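PDB 3C2G: beta-catenin homolog sys-1 from Caenorhabditis elegans, which acts as a Wnt-pathway transcription coregulator, directly binding the TCF transcription factor pop-1 to activate or repress target genes. Local coordinates for residues Asp438-Glu450 against Leu458-Leu470. Residues are numbered along the deposited sequence; the frame is centred on the assembly and turned at random.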
loop_
_atom_site.group_PDB
_atom_site.type_symbol
_atom_site.label_atom_id
_atom_site.label_comp_id
_atom_site.label_asym_id
_atom_site.label_seq_id
_atom_site.Cartn_x
_atom_site.Cartn_y
_atom_site.Cartn_z
ATOM N N ASP A 438 -0.127 32.366 -8.156
ATOM C CA ASP A 438 -1.123 31.576 -7.456
ATOM C C ASP A 438 -0.537 30.323 -6.800
ATOM O O ASP A 438 -0.831 30.053 -5.643
ATOM C CB ASP A 438 -2.289 31.222 -8.378
ATOM C CG ASP A 438 -3.554 30.831 -7.611
ATOM O OD1 ASP A 438 -3.633 31.041 -6.369
ATOM O OD2 ASP A 438 -4.485 30.307 -8.265
ATOM N N ILE A 439 0.296 29.573 -7.519
ATOM C CA ILE A 439 0.880 28.376 -6.943
ATOM C C ILE A 439 1.982 28.687 -5.916
ATOM O O ILE A 439 2.136 27.966 -4.914
ATOM C CB ILE A 439 1.338 27.350 -8.012
ATOM C CG1 ILE A 439 1.374 25.937 -7.402
ATOM C CG2 ILE A 439 2.678 27.746 -8.626
ATOM C CD1 ILE A 439 1.446 24.835 -8.406
ATOM N N LEU A 440 2.724 29.768 -6.140
ATOM C CA LEU A 440 3.687 30.231 -5.137
ATOM C C LEU A 440 2.987 30.533 -3.821
ATOM O O LEU A 440 3.466 30.143 -2.763
ATOM C CB LEU A 440 4.459 31.467 -5.614
ATOM C CG LEU A 440 5.610 31.246 -6.602
ATOM C CD1 LEU A 440 6.275 32.573 -6.917
ATOM C CD2 LEU A 440 6.650 30.254 -6.104
ATOM N N LYS A 441 1.859 31.232 -3.889
ATOM C CA LYS A 441 1.114 31.567 -2.691
ATOM C C LYS A 441 0.687 30.303 -1.951
ATOM O O LYS A 441 0.883 30.206 -0.744
ATOM C CB LYS A 441 -0.098 32.439 -3.014
ATOM C CG LYS A 441 0.208 33.920 -3.171
ATOM C CD LYS A 441 -1.066 34.690 -3.520
ATOM C CE LYS A 441 -0.759 36.075 -4.072
ATOM N NZ LYS A 441 -1.765 37.104 -3.630
ATOM N N LYS A 442 0.137 29.334 -2.686
ATOM C CA LYS A 442 -0.323 28.079 -2.114
ATOM C C LYS A 442 0.822 27.260 -1.524
ATOM O O LYS A 442 0.684 26.676 -0.438
ATOM C CB LYS A 442 -1.101 27.272 -3.155
ATOM C CG LYS A 442 -2.417 27.933 -3.514
ATOM C CD LYS A 442 -3.249 27.142 -4.519
ATOM C CE LYS A 442 -4.702 27.615 -4.440
ATOM N NZ LYS A 442 -5.626 26.740 -5.202
ATOM N N LEU A 443 1.954 27.240 -2.225
ATOM C CA LEU A 443 3.112 26.507 -1.753
ATOM C C LEU A 443 3.710 27.142 -0.523
ATOM O O LEU A 443 4.141 26.436 0.389
ATOM C CB LEU A 443 4.173 26.342 -2.842
ATOM C CG LEU A 443 3.844 25.369 -3.977
ATOM C CD1 LEU A 443 5.063 25.134 -4.830
ATOM C CD2 LEU A 443 3.279 24.039 -3.464
HETATM N N MSE A 444 3.731 28.466 -0.474
HETATM C CA MSE A 444 4.298 29.117 0.699
HETATM C C MSE A 444 3.357 29.030 1.884
HETATM O O MSE A 444 3.794 29.022 3.020
HETATM C CB MSE A 444 4.845 30.538 0.426
HETATM C CG MSE A 444 3.862 31.582 -0.077
HETATM SE SE MSE A 444 4.727 33.317 -0.579
HETATM C CE MSE A 444 6.099 32.678 -1.814
ATOM N N SER A 445 2.063 28.911 1.625
ATOM C CA SER A 445 1.127 28.739 2.730
ATOM C C SER A 445 1.145 27.330 3.369
ATOM O O SER A 445 0.908 27.216 4.559
ATOM C CB SER A 445 -0.281 29.217 2.356
ATOM O OG SER A 445 -1.011 28.214 1.679
ATOM N N CYS A 446 1.457 26.280 2.607
ATOM C CA CYS A 446 1.717 24.942 3.186
ATOM C C CYS A 446 2.903 24.953 4.139
ATOM O O CYS A 446 3.019 24.113 5.048
ATOM C CB CYS A 446 2.058 23.919 2.109
ATOM S SG CYS A 446 0.792 23.562 0.914
ATOM N N LEU A 447 3.802 25.889 3.890
ATOM C CA LEU A 447 5.075 25.957 4.562
ATOM C C LEU A 447 4.882 26.533 5.946
ATOM O O LEU A 447 5.636 26.210 6.871
ATOM C CB LEU A 447 5.988 26.865 3.747
ATOM C CG LEU A 447 7.435 26.501 3.464
ATOM C CD1 LEU A 447 7.644 25.008 3.215
ATOM C CD2 LEU A 447 7.891 27.324 2.282
ATOM N N SER A 448 3.855 27.370 6.092
ATOM C CA SER A 448 3.664 28.146 7.321
ATOM C C SER A 448 2.295 28.033 8.018
ATOM O O SER A 448 2.100 28.650 9.058
ATOM C CB SER A 448 3.967 29.619 7.046
ATOM O OG SER A 448 2.887 30.222 6.353
ATOM N N CYS A 449 1.345 27.282 7.460
ATOM C CA CYS A 449 0.019 27.161 8.105
ATOM C C CYS A 449 0.107 26.559 9.521
ATOM O O CYS A 449 0.994 25.757 9.812
ATOM C CB CYS A 449 -1.000 26.421 7.220
ATOM S SG CYS A 449 -0.455 24.830 6.504
ATOM N N GLU A 450 -0.784 26.995 10.406
ATOM C CA GLU A 450 -0.752 26.568 11.810
ATOM C C GLU A 450 -1.982 25.755 12.179
ATOM O O GLU A 450 -3.109 26.195 11.950
ATOM C CB GLU A 450 -0.621 27.777 12.746
ATOM N N LEU A 458 5.500 17.250 7.740
ATOM C CA LEU A 458 6.946 17.387 7.822
ATOM C C LEU A 458 7.630 17.083 6.491
ATOM O O LEU A 458 8.506 17.831 6.047
ATOM C CB LEU A 458 7.503 16.483 8.921
ATOM C CG LEU A 458 9.023 16.400 9.070
ATOM C CD1 LEU A 458 9.657 17.801 9.301
ATOM C CD2 LEU A 458 9.397 15.434 10.185
ATOM N N GLU A 459 7.215 15.986 5.868
ATOM C CA GLU A 459 7.807 15.515 4.635
ATOM C C GLU A 459 7.401 16.431 3.492
ATOM O O GLU A 459 8.174 16.624 2.555
ATOM C CB GLU A 459 7.377 14.072 4.357
ATOM C CG GLU A 459 8.130 13.397 3.202
ATOM C CD GLU A 459 7.768 11.930 2.991
ATOM O OE1 GLU A 459 7.446 11.222 3.978
ATOM O OE2 GLU A 459 7.826 11.484 1.820
ATOM N N LEU A 460 6.197 16.995 3.579
ATOM C CA LEU A 460 5.733 17.975 2.614
ATOM C C LEU A 460 6.580 19.257 2.628
ATOM O O LEU A 460 6.947 19.768 1.581
ATOM C CB LEU A 460 4.264 18.330 2.848
ATOM C CG LEU A 460 3.711 19.438 1.933
ATOM C CD1 LEU A 460 3.795 19.061 0.447
ATOM C CD2 LEU A 460 2.294 19.808 2.294
ATOM N N ARG A 461 6.871 19.776 3.814
ATOM C CA ARG A 461 7.605 21.035 3.948
ATOM C C ARG A 461 9.053 20.856 3.534
ATOM O O ARG A 461 9.655 21.740 2.953
ATOM C CB ARG A 461 7.496 21.577 5.377
ATOM C CG ARG A 461 6.076 21.957 5.723
ATOM C CD ARG A 461 5.890 22.509 7.114
ATOM N NE ARG A 461 4.613 23.211 7.132
ATOM C CZ ARG A 461 4.049 23.763 8.199
ATOM N NH1 ARG A 461 4.636 23.693 9.391
ATOM N NH2 ARG A 461 2.885 24.384 8.065
ATOM N N SER A 462 9.599 19.688 3.809
ATOM C CA SER A 462 10.936 19.381 3.370
ATOM C C SER A 462 10.999 19.336 1.839
ATOM O O SER A 462 11.940 19.861 1.242
ATOM C CB SER A 462 11.371 18.049 3.969
ATOM O OG SER A 462 12.722 17.786 3.675
ATOM N N THR A 463 9.985 18.730 1.218
ATOM C CA THR A 463 9.926 18.550 -0.241
ATOM C C THR A 463 9.698 19.882 -0.956
ATOM O O THR A 463 10.218 20.111 -2.044
ATOM C CB THR A 463 8.806 17.543 -0.632
ATOM O OG1 THR A 463 9.045 16.295 0.023
ATOM C CG2 THR A 463 8.757 17.297 -2.134
ATOM N N ILE A 464 8.922 20.759 -0.336
ATOM C CA ILE A 464 8.673 22.078 -0.895
ATOM C C ILE A 464 9.967 22.898 -0.965
ATOM O O ILE A 464 10.225 23.565 -1.973
ATOM C CB ILE A 464 7.618 22.838 -0.094
ATOM C CG1 ILE A 464 6.238 22.213 -0.316
ATOM C CG2 ILE A 464 7.608 24.315 -0.489
ATOM C CD1 ILE A 464 5.174 22.734 0.629
ATOM N N LEU A 465 10.778 22.840 0.092
ATOM C CA LEU A 465 12.022 23.590 0.114
ATOM C C LEU A 465 12.882 23.133 -1.048
ATOM O O LEU A 465 13.504 23.952 -1.741
ATOM C CB LEU A 465 12.773 23.419 1.437
ATOM C CG LEU A 465 12.078 23.943 2.686
ATOM C CD1 LEU A 465 12.917 23.627 3.929
ATOM C CD2 LEU A 465 11.783 25.439 2.584
ATOM N N ARG A 466 12.892 21.822 -1.263
ATOM C CA ARG A 466 13.665 21.227 -2.338
ATOM C C ARG A 466 13.181 21.734 -3.706
ATOM O O ARG A 466 13.987 22.083 -4.568
ATOM C CB ARG A 466 13.589 19.704 -2.261
ATOM C CG ARG A 466 14.929 19.029 -2.425
ATOM C CD ARG A 466 15.208 18.679 -3.845
ATOM N NE ARG A 466 16.643 18.668 -4.124
ATOM C CZ ARG A 466 17.312 17.596 -4.524
ATOM N NH1 ARG A 466 16.668 16.441 -4.679
ATOM N NH2 ARG A 466 18.612 17.681 -4.778
ATOM N N SER A 467 11.870 21.780 -3.894
ATOM C CA SER A 467 11.299 22.304 -5.124
ATOM C C SER A 467 11.790 23.721 -5.444
ATOM O O SER A 467 12.146 23.999 -6.582
ATOM C CB SER A 467 9.768 22.258 -5.074
ATOM O OG SER A 467 9.327 20.936 -5.316
ATOM N N PHE A 468 11.796 24.597 -4.439
ATOM C CA PHE A 468 12.260 25.962 -4.596
ATOM C C PHE A 468 13.744 26.000 -4.914
ATOM O O PHE A 468 14.168 26.736 -5.800
ATOM C CB PHE A 468 11.958 26.794 -3.350
ATOM C CG PHE A 468 10.527 27.202 -3.236
ATOM C CD1 PHE A 468 9.919 27.933 -4.245
ATOM C CD2 PHE A 468 9.775 26.870 -2.109
ATOM C CE1 PHE A 468 8.571 28.310 -4.137
ATOM C CE2 PHE A 468 8.423 27.248 -2.004
ATOM C CZ PHE A 468 7.830 27.962 -3.015
ATOM N N ILE A 469 14.523 25.198 -4.198
ATOM C CA ILE A 469 15.939 25.048 -4.489
ATOM C C ILE A 469 16.148 24.737 -5.973
ATOM O O ILE A 469 16.866 25.459 -6.662
ATOM C CB ILE A 469 16.589 23.962 -3.616
ATOM C CG1 ILE A 469 16.680 24.437 -2.167
ATOM C CG2 ILE A 469 17.979 23.600 -4.138
ATOM C CD1 ILE A 469 16.930 23.321 -1.158
ATOM N N LEU A 470 15.505 23.686 -6.466
ATOM C CA LEU A 470 15.697 23.261 -7.850
ATOM C C LEU A 470 15.140 24.242 -8.884
ATOM O O LEU A 470 15.776 24.486 -9.911
ATOM C CB LEU A 470 15.111 21.873 -8.071
ATOM C CG LEU A 470 15.732 20.756 -7.233
ATOM C CD1 LEU A 470 15.029 19.418 -7.505
ATOM C CD2 LEU A 470 17.239 20.651 -7.463
#
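Leu447 fits as a knob into a hole formed by Arg461, Ile464, Leu465 and Phe468, joining two successive helices of the armadillo domain. The helices run roughly antiparallel, their directions 137° apart, and are connected by a short, mostly non-helical link. Branched leucine suits this hole because its two methyls spread over several neighbours: CD1 of Leu447 lies 3.8 Å from CG2 of Ile464, while its CD2 comes obliquely to within 4.3 Å of CE2 of Phe468. Ile464 continues the apolar seam on its other branch, with CD1 meeting CB of Cys446 at 3.6 Å, and small Cys446 leaves room for that methyl. Farther along, the Phe468 ring receives CD2 of Leu440 at its edge, in plane.

At the other end of the seam, the extended chain of Arg461 carries its guanidinium to backbone carbonyls near the end of helix 437-448, where a positive charge is likely to be favoured; Trp504 adds a cation-pi contact. O of Leu447 sits over the centre of one guanidinium face, 3.1 Å above the plane and not hydrogen-bonded. With alanine in place of Arg461, the carbonyls of Cys446 and Cys449 would probably lose these donors, and O of Leu447 its flat cover. At the guanidinium edge, NE and NH2 of Arg461 grip O of Cys446 side-on, NE at 2.8 Å, and NH2 also donates to O of Cys449 at 2.9 Å, on a lone pair.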